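Side-chain contacts in carbohydrate kinase, FGGY (Novosphingobium aromaticivorans, PDB 3H6E), which probably acts as a carbohydrate kinase of the FGGY family, whose members transfer phosphate from ATP to sugars and related compounds: residues L239-F244 with L392-F397; A245-N250 with G441-I446; T253-G258 with D401-A406. All coordinates share one frame; numbering follows the deposited sequence.

Contact 1: L239-F244 with L392-F397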
loop_
_atom_site.group_PDB
_atom_site.type_symbol
_atom_site.label_atom_id
_atom_site.label_comp_id
_atom_site.label_asym_id
_atom_site.label_seq_id
_atom_site.Cartn_x
_atom_site.Cartn_y
_atom_site.Cartn_z
ATOM N N LEU A 239 -2.550 -2.241 -10.072
ATOM C CA LEU A 239 -3.194 -2.967 -11.162
ATOM C C LEU A 239 -4.448 -2.240 -11.605
ATOM O O LEU A 239 -4.631 -1.955 -12.786
ATOM C CB LEU A 239 -3.567 -4.380 -10.723
ATOM C CG LEU A 239 -2.525 -5.464 -10.967
ATOM C CD1 LEU A 239 -3.073 -6.815 -10.531
ATOM C CD2 LEU A 239 -2.125 -5.484 -12.428
ATOM N N ALA A 240 -5.316 -1.945 -10.643
ATOM C CA ALA A 240 -6.550 -1.222 -10.920
ATOM C C ALA A 240 -6.274 0.080 -11.670
ATOM O O ALA A 240 -6.760 0.285 -12.784
ATOM C CB ALA A 240 -7.300 -0.944 -9.632
ATOM N N ALA A 241 -5.486 0.953 -11.055
ATOM C CA ALA A 241 -5.139 2.234 -11.655
ATOM C C ALA A 241 -4.652 2.068 -13.094
ATOM O O ALA A 241 -4.994 2.864 -13.968
ATOM C CB ALA A 241 -4.091 2.940 -10.816
ATOM N N ARG A 242 -3.861 1.028 -13.338
ATOM C CA ARG A 242 -3.328 0.779 -14.674
ATOM C C ARG A 242 -4.410 0.293 -15.637
ATOM O O ARG A 242 -4.175 0.169 -16.837
ATOM C CB ARG A 242 -2.165 -0.216 -14.620
ATOM C CG ARG A 242 -0.944 0.307 -13.873
ATOM C CD ARG A 242 0.316 -0.432 -14.267
ATOM N NE ARG A 242 0.310 -1.821 -13.823
ATOM C CZ ARG A 242 0.861 -2.249 -12.689
ATOM N NH1 ARG A 242 1.465 -1.394 -11.874
ATOM N NH2 ARG A 242 0.808 -3.533 -12.367
ATOM N N GLY A 243 -5.593 0.013 -15.100
ATOM C CA GLY A 243 -6.736 -0.358 -15.913
ATOM C C GLY A 243 -7.326 0.842 -16.632
ATOM O O GLY A 243 -7.850 0.717 -17.739
ATOM N N PHE A 244 -7.241 2.012 -16.000
ATOM C CA PHE A 244 -7.716 3.245 -16.614
ATOM C C PHE A 244 -6.966 3.516 -17.916
ATOM O O PHE A 244 -5.766 3.257 -18.017
ATOM C CB PHE A 244 -7.563 4.430 -15.655
ATOM C CG PHE A 244 -8.441 4.349 -14.441
ATOM C CD1 PHE A 244 -9.820 4.390 -14.564
ATOM C CD2 PHE A 244 -7.888 4.248 -13.174
ATOM C CE1 PHE A 244 -10.635 4.319 -13.446
ATOM C CE2 PHE A 244 -8.696 4.178 -12.049
ATOM C CZ PHE A 244 -10.071 4.213 -12.185
ATOM N N LEU A 392 -2.662 10.048 -10.267
ATOM C CA LEU A 392 -3.998 9.627 -9.875
ATOM C C LEU A 392 -4.132 9.682 -8.361
ATOM O O LEU A 392 -3.459 8.940 -7.644
ATOM C CB LEU A 392 -4.273 8.214 -10.385
ATOM C CG LEU A 392 -5.496 7.489 -9.820
ATOM C CD1 LEU A 392 -6.753 8.343 -9.957
ATOM C CD2 LEU A 392 -5.662 6.140 -10.513
ATOM N N VAL A 393 -4.987 10.577 -7.877
ATOM C CA VAL A 393 -5.260 10.679 -6.448
ATOM C C VAL A 393 -6.362 9.699 -6.059
ATOM O O VAL A 393 -7.391 9.613 -6.731
ATOM C CB VAL A 393 -5.676 12.108 -6.045
ATOM C CG1 VAL A 393 -5.789 12.223 -4.535
ATOM C CG2 VAL A 393 -4.676 13.122 -6.577
ATOM N N GLU A 394 -6.138 8.954 -4.982
ATOM C CA GLU A 394 -7.139 8.031 -4.453
ATOM C C GLU A 394 -7.250 8.216 -2.946
ATOM O O GLU A 394 -6.546 9.042 -2.362
ATOM C CB GLU A 394 -6.777 6.586 -4.790
ATOM C CG GLU A 394 -6.556 6.342 -6.270
ATOM C CD GLU A 394 -6.440 4.871 -6.600
ATOM O OE1 GLU A 394 -6.157 4.079 -5.679
ATOM O OE2 GLU A 394 -6.630 4.508 -7.780
ATOM N N GLY A 395 -8.130 7.446 -2.315
ATOM C CA GLY A 395 -8.381 7.595 -0.893
ATOM C C GLY A 395 -9.382 8.701 -0.630
ATOM O O GLY A 395 -9.889 9.318 -1.568
ATOM N N ARG A 396 -9.663 8.971 0.640
ATOM C CA ARG A 396 -10.710 9.928 0.991
ATOM C C ARG A 396 -10.398 11.374 0.604
ATOM O O ARG A 396 -11.310 12.165 0.371
ATOM C CB ARG A 396 -11.082 9.823 2.477
ATOM C CG ARG A 396 -10.079 10.414 3.453
ATOM C CD ARG A 396 -10.611 10.297 4.881
ATOM N NE ARG A 396 -9.653 10.744 5.891
ATOM C CZ ARG A 396 -9.651 11.952 6.447
ATOM N NH1 ARG A 396 -10.551 12.859 6.091
ATOM N NH2 ARG A 396 -8.737 12.259 7.359
ATOM N N PHE A 397 -9.118 11.719 0.522
ATOM C CA PHE A 397 -8.732 13.093 0.216
ATOM C C PHE A 397 -8.831 13.410 -1.276
ATOM O O PHE A 397 -8.429 14.481 -1.727
ATOM C CB PHE A 397 -7.340 13.403 0.768
ATOM C CG PHE A 397 -7.298 13.491 2.269
ATOM C CD1 PHE A 397 -7.523 14.697 2.911
ATOM C CD2 PHE A 397 -7.051 12.365 3.039
ATOM C CE1 PHE A 397 -7.496 14.782 4.285
ATOM C CE2 PHE A 397 -7.023 12.443 4.414
ATOM C CZ PHE A 397 -7.245 13.654 5.039
#
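A241 is the first residue of 239-244 to reach L392. It lies on helix 233-241, and its CB points toward strand 390-394. This methyl touches one branch of the leucine: A241 CB is 3.6 Å from L392 CD2. E394, two residues further on, faces the same way. Its carboxylate stays looser, with E394 OE2 4.3 Å from A241 CB. V254, on the neighbouring strand 252-256, also touches both A241 and E394.

The helix follows strand 226-232, which belongs to the six-stranded sheet, but it packs here on the seven-stranded sheet. The contact therefore lies where the chain passes from one half of the molecule to the other. Two such halves, each built round a sheet, are characteristic of the actin-like ATPase superfamily, to which FGGY kinases belong.

A type I turn runs from A241 to F244. F244 N donates to A241 O over 3.1 Å. Within the turn, G243 O is held by R438.

F244 comes next and brings its ring back toward the strand. Its CG stands beside the backbone N, opposite the carbonyl carbon (chi1 -66°). The ring meets the same leucine branch obliquely, with F244 CE2 3.9 Å and F244 CD2 4.0 Å from L392 CD2. The two side chains cross at about a right angle. In L392, chi1 of 167° carries CG toward the helix, and chi2 of 52° sets CD2 against both A241 and F244. L443 of the outermost strand also touches L392 and F244.

Contact 2: A245-N250 with G441-I446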
loop_
_atom_site.group_PDB
_atom_site.type_symbol
_atom_site.label_atom_id
_atom_site.label_comp_id
_atom_site.label_asym_id
_atom_site.label_seq_id
_atom_site.Cartn_x
_atom_site.Cartn_y
_atom_site.Cartn_z
ATOM N N ALA A 245 -7.680 4.039 -18.909
ATOM C CA ALA A 245 -7.111 4.260 -20.234
ATOM C C ALA A 245 -5.969 5.272 -20.230
ATOM O O ALA A 245 -5.071 5.192 -21.067
ATOM C CB ALA A 245 -8.195 4.682 -21.219
ATOM N N GLU A 246 -6.004 6.217 -19.292
ATOM C CA GLU A 246 -4.972 7.252 -19.209
ATOM C C GLU A 246 -3.710 6.765 -18.502
ATOM O O GLU A 246 -2.628 7.322 -18.691
ATOM C CB GLU A 246 -5.493 8.506 -18.496
ATOM C CG GLU A 246 -6.559 9.279 -19.257
ATOM C CD GLU A 246 -7.947 8.735 -19.013
ATOM O OE1 GLU A 246 -8.160 8.113 -17.951
ATOM O OE2 GLU A 246 -8.824 8.928 -19.881
ATOM N N ILE A 247 -3.854 5.738 -17.675
ATOM C CA ILE A 247 -2.731 5.233 -16.905
ATOM C C ILE A 247 -2.049 4.105 -17.661
ATOM O O ILE A 247 -0.968 4.283 -18.226
ATOM C CB ILE A 247 -3.184 4.734 -15.527
ATOM C CG1 ILE A 247 -4.109 5.761 -14.871
ATOM C CG2 ILE A 247 -1.981 4.446 -14.643
ATOM C CD1 ILE A 247 -3.506 7.143 -14.757
ATOM N N ALA A 248 -2.698 2.947 -17.672
ATOM C CA ALA A 248 -2.223 1.805 -18.437
ATOM C C ALA A 248 -0.723 1.594 -18.287
ATOM O O ALA A 248 -0.233 1.239 -17.212
ATOM C CB ALA A 248 -2.591 1.962 -19.907
ATOM N N ASP A 249 0.002 1.830 -19.373
ATOM C CA ASP A 249 1.421 1.526 -19.421
ATOM C C ASP A 249 2.271 2.790 -19.370
ATOM O O ASP A 249 3.500 2.721 -19.370
ATOM C CB ASP A 249 1.722 0.758 -20.702
ATOM C CG ASP A 249 2.566 -0.462 -20.454
ATOM O OD1 ASP A 249 2.806 -0.777 -19.267
ATOM O OD2 ASP A 249 2.977 -1.107 -21.446
ATOM N N ASN A 250 1.609 3.940 -19.328
ATOM C CA ASN A 250 2.295 5.229 -19.364
ATOM C C ASN A 250 3.049 5.556 -18.081
ATOM O O ASN A 250 2.827 4.948 -17.031
ATOM C CB ASN A 250 1.298 6.352 -19.671
ATOM C CG ASN A 250 0.497 6.094 -20.937
ATOM O OD1 ASN A 250 1.050 5.714 -21.969
ATOM N ND2 ASN A 250 -0.814 6.309 -20.863
ATOM N N GLY A 441 -16.185 3.639 -13.766
ATOM C CA GLY A 441 -16.047 5.058 -14.024
ATOM C C GLY A 441 -14.897 5.364 -14.964
ATOM O O GLY A 441 -14.352 4.478 -15.624
ATOM N N GLU A 442 -14.538 6.638 -15.029
ATOM C CA GLU A 442 -13.423 7.088 -15.842
ATOM C C GLU A 442 -12.633 8.101 -15.039
ATOM O O GLU A 442 -13.087 8.559 -13.993
ATOM C CB GLU A 442 -13.927 7.736 -17.131
ATOM C CG GLU A 442 -14.633 6.781 -18.074
ATOM C CD GLU A 442 -15.287 7.498 -19.241
ATOM O OE1 GLU A 442 -15.603 8.698 -19.100
ATOM O OE2 GLU A 442 -15.487 6.857 -20.296
ATOM N N LEU A 443 -11.447 8.450 -15.523
ATOM C CA LEU A 443 -10.671 9.499 -14.880
ATOM C C LEU A 443 -11.107 10.865 -15.391
ATOM O O LEU A 443 -11.265 11.069 -16.595
ATOM C CB LEU A 443 -9.174 9.294 -15.112
ATOM C CG LEU A 443 -8.593 8.011 -14.518
ATOM C CD1 LEU A 443 -7.084 7.976 -14.701
ATOM C CD2 LEU A 443 -8.972 7.887 -13.045
ATOM N N VAL A 444 -11.316 11.788 -14.462
ATOM C CA VAL A 444 -11.640 13.163 -14.795
ATOM C C VAL A 444 -10.440 14.013 -14.424
ATOM O O VAL A 444 -9.960 13.944 -13.295
ATOM C CB VAL A 444 -12.860 13.664 -13.985
ATOM C CG1 VAL A 444 -13.296 15.042 -14.472
ATOM C CG2 VAL A 444 -14.012 12.664 -14.062
ATOM N N ARG A 445 -9.940 14.811 -15.363
ATOM C CA ARG A 445 -8.803 15.660 -15.042
ATOM C C ARG A 445 -9.213 16.794 -14.114
ATOM O O ARG A 445 -10.326 17.314 -14.199
ATOM C CB ARG A 445 -8.125 16.216 -16.292
ATOM C CG ARG A 445 -6.809 16.908 -15.966
ATOM C CD ARG A 445 -6.092 17.400 -17.200
ATOM N NE ARG A 445 -4.848 18.081 -16.851
ATOM C CZ ARG A 445 -4.063 18.697 -17.727
ATOM N NH1 ARG A 445 -4.391 18.724 -19.013
ATOM N NH2 ARG A 445 -2.950 19.286 -17.318
ATOM N N ILE A 446 -8.305 17.166 -13.222
ATOM C CA ILE A 446 -8.581 18.205 -12.247
ATOM C C ILE A 446 -8.128 19.567 -12.754
ATOM O O ILE A 446 -7.005 19.723 -13.231
ATOM C CB ILE A 446 -7.895 17.907 -10.898
ATOM C CG1 ILE A 446 -8.385 16.571 -10.342
ATOM C CG2 ILE A 446 -8.155 19.030 -9.906
ATOM C CD1 ILE A 446 -9.897 16.480 -10.233
HETATM O O HOH W 1 -10.545 6.487 -17.603
#
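The backbones of E246 and L443 come nearest, with CA atoms 7.5 Å apart, where an irregular loop passes strand 443-445 without any direct hydrogen bond across. L443 carries its side of the contact. Its CB points toward the loop. E246 meets its CB and CD1, I247 its CD1.

E246 slides past L443 in the opposite direction. The glutamate chain is bent at chi2 (85°), which folds the carboxylate alongside the leucine. E246 OE1 lies 3.2 Å from L443 CB and 3.4 Å from L443 CD1. E246 OE1 also accepts a hydrogen bond from a water 2.9 Å away. That water in turn accepts one from L443 N at 3.0 Å, so it bridges carboxylate and strand backbone.

I247 crosses L443 at about a right angle. I247 CD1 touches L443 CD1 at 3.7 Å. This apolar meeting lies on the buried side of the contact.

The loop is braced from within. A type II' turn runs from I247 to N250, closed by N250 N donating to I247 O over 2.8 Å. The N250 side chain reaches back, and N250 ND2 donates to E246 O over 3.0 Å at 160°. The donor stands well above the carbonyl plane, 61° out of it. This bond ties N250, the last residue of the turn, to E246, just before it.

V444 and I446 pair with strand 415-419; the water takes the amide of L443, just before V444. The arrangement is that of a connecting loop, between helix 233-241 and strand 252-256, packed beside the antiparallel edge strand of the seven-stranded sheet in the C-terminal half of this FGGY kinase.

Contact 3: T253-G258 with D401-A406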
loop_
_atom_site.group_PDB
_atom_site.type_symbol
_atom_site.label_atom_id
_atom_site.label_comp_id
_atom_site.label_asym_id
_atom_site.label_seq_id
_atom_site.Cartn_x
_atom_site.Cartn_y
_atom_site.Cartn_z
ATOM N N THR A 253 1.968 8.109 -11.724
ATOM C CA THR A 253 2.133 7.957 -10.290
ATOM C C THR A 253 0.766 7.901 -9.617
ATOM O O THR A 253 -0.092 8.742 -9.877
ATOM C CB THR A 253 2.918 9.139 -9.692
ATOM O OG1 THR A 253 4.281 9.089 -10.136
ATOM C CG2 THR A 253 2.876 9.096 -8.171
ATOM N N VAL A 254 0.561 6.906 -8.761
ATOM C CA VAL A 254 -0.645 6.856 -7.952
ATOM C C VAL A 254 -0.360 7.411 -6.561
ATOM O O VAL A 254 0.572 6.973 -5.884
ATOM C CB VAL A 254 -1.221 5.432 -7.841
ATOM C CG1 VAL A 254 -2.443 5.430 -6.933
ATOM C CG2 VAL A 254 -1.572 4.881 -9.219
ATOM N N LEU A 255 -1.151 8.392 -6.149
ATOM C CA LEU A 255 -0.983 8.990 -4.838
ATOM C C LEU A 255 -2.159 8.617 -3.956
ATOM O O LEU A 255 -3.251 9.165 -4.105
ATOM C CB LEU A 255 -0.888 10.511 -4.938
ATOM C CG LEU A 255 -0.771 11.223 -3.587
ATOM C CD1 LEU A 255 0.659 11.172 -3.090
ATOM C CD2 LEU A 255 -1.249 12.659 -3.681
ATOM N N SER A 256 -1.939 7.679 -3.041
ATOM C CA SER A 256 -2.995 7.279 -2.122
ATOM C C SER A 256 -2.990 8.175 -0.884
ATOM O O SER A 256 -1.940 8.626 -0.428
ATOM C CB SER A 256 -2.874 5.805 -1.737
ATOM O OG SER A 256 -1.682 5.552 -1.031
ATOM N N THR A 257 -4.176 8.440 -0.353
ATOM C CA THR A 257 -4.316 9.332 0.786
ATOM C C THR A 257 -5.111 8.673 1.906
ATOM O O THR A 257 -5.732 7.631 1.708
ATOM C CB THR A 257 -4.971 10.674 0.375
ATOM O OG1 THR A 257 -6.341 10.456 0.013
ATOM C CG2 THR A 257 -4.230 11.290 -0.799
ATOM N N GLY A 258 -5.101 9.311 3.068
ATOM C CA GLY A 258 -5.640 8.746 4.290
ATOM C C GLY A 258 -4.742 9.191 5.434
ATOM O O GLY A 258 -4.148 10.270 5.372
ATOM N N ASP A 401 -11.581 18.891 -2.656
ATOM C CA ASP A 401 -11.426 19.831 -3.769
ATOM C C ASP A 401 -10.241 20.788 -3.650
ATOM O O ASP A 401 -9.537 21.034 -4.625
ATOM C CB ASP A 401 -12.719 20.625 -3.989
ATOM C CG ASP A 401 -13.599 20.015 -5.062
ATOM O OD1 ASP A 401 -13.142 19.935 -6.222
ATOM O OD2 ASP A 401 -14.745 19.624 -4.753
ATOM N N VAL A 402 -10.026 21.339 -2.464
ATOM C CA VAL A 402 -8.933 22.283 -2.276
ATOM C C VAL A 402 -7.587 21.589 -2.459
ATOM O O VAL A 402 -6.658 22.160 -3.033
ATOM C CB VAL A 402 -8.984 22.948 -0.891
ATOM C CG1 VAL A 402 -7.889 23.988 -0.767
ATOM C CG2 VAL A 402 -10.362 23.574 -0.653
ATOM N N PHE A 403 -7.489 20.354 -1.979
ATOM C CA PHE A 403 -6.249 19.590 -2.091
ATOM C C PHE A 403 -5.908 19.244 -3.538
ATOM O O PHE A 403 -4.857 19.640 -4.044
ATOM C CB PHE A 403 -6.314 18.310 -1.250
ATOM C CG PHE A 403 -5.165 17.374 -1.490
ATOM C CD1 PHE A 403 -3.883 17.711 -1.091
ATOM C CD2 PHE A 403 -5.365 16.152 -2.119
ATOM C CE1 PHE A 403 -2.820 16.851 -1.317
ATOM C CE2 PHE A 403 -4.305 15.288 -2.345
ATOM C CZ PHE A 403 -3.033 15.639 -1.943
ATOM N N VAL A 404 -6.797 18.527 -4.202
ATOM C CA VAL A 404 -6.578 18.047 -5.561
ATOM C C VAL A 404 -6.348 19.206 -6.525
ATOM O O VAL A 404 -5.419 19.144 -7.359
ATOM C CB VAL A 404 -7.767 17.205 -6.060
ATOM C CG1 VAL A 404 -7.571 16.819 -7.518
ATOM C CG2 VAL A 404 -7.945 15.968 -5.193
ATOM N N ARG A 405 -7.177 20.231 -6.474
ATOM C CA ARG A 405 -7.055 21.369 -7.385
ATOM C C ARG A 405 -5.787 22.187 -7.130
ATOM O O ARG A 405 -5.201 22.740 -8.059
ATOM C CB ARG A 405 -8.298 22.261 -7.317
ATOM C CG ARG A 405 -9.571 21.563 -7.769
ATOM C CD ARG A 405 -10.737 22.527 -7.873
ATOM N NE ARG A 405 -10.617 23.396 -9.037
ATOM C CZ ARG A 405 -11.512 24.320 -9.374
ATOM N NH1 ARG A 405 -12.595 24.495 -8.628
ATOM N NH2 ARG A 405 -11.325 25.067 -10.455
ATOM N N ALA A 406 -5.367 22.263 -5.873
ATOM C CA ALA A 406 -4.109 22.916 -5.543
ATOM C C ALA A 406 -2.969 22.123 -6.165
ATOM O O ALA A 406 -1.971 22.685 -6.611
ATOM C CB ALA A 406 -3.934 23.013 -4.037
#
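L255 and F403 approach each other from opposite directions, one from a strand and the other from a helix. The leucine meets the ring at its edge. L255 CD2 lies near the plane of the F403 ring, 3.9 Å from F403 CZ, the atom furthest out on that side chain. Both side chains have CG anti to the backbone N (chi1 177° for L255 and 171° for F403). In this conformation each spans part of the gap between the backbones, whose nearest CA atoms, L255 and V404, are 10.7 Å apart.

T257 lies two residues beyond L255 and faces the helix as well. Its methyl makes a looser, oblique approach to the ring, with T257 CG2 4.3 Å from F403 CE2. Its OG1 is hydrogen-bonded with E394 O and F397 N.

Helix 401-410 joins strands 390-394 and 415-419, which are parallel neighbours in the seven-stranded sheet. This is a beta-alpha-beta crossover, and F403 packs its helix against the sheet at strand 252-256, next to 390-394. V402, just before F403, packs on helices 321-326 and 363-384.

Both L255 and F403 are buried, and no hydrogen bond crosses between the segments. The hold is therefore one of van der Waals contact and exclusion of water. With its hydroxyl already bonded, the part of T257 left to meet the ring is its methyl, so the surface offered to F403 by these two residues is hydrocarbon.

All three contacts reach the seven-stranded sheet. Contacts 1 and 3 are buried. Contact 2 is only partly buried, and its centre lies about 20 Å from the centre of the chain. Contact 1 holds a helix and contact 2 a loop, whereas contact 3 joins a crossover helix to the sheet. Strands 252-256 and 390-394 are neighbours, so contacts 1 and 3 are tied by backbone pairing, including L392 O with L255 N. Contacts 1 and 2 share L443. The chemistry follows this order: chiefly apolar in contacts 1 and 3, but mixed in contact 2, where a water joins the segments.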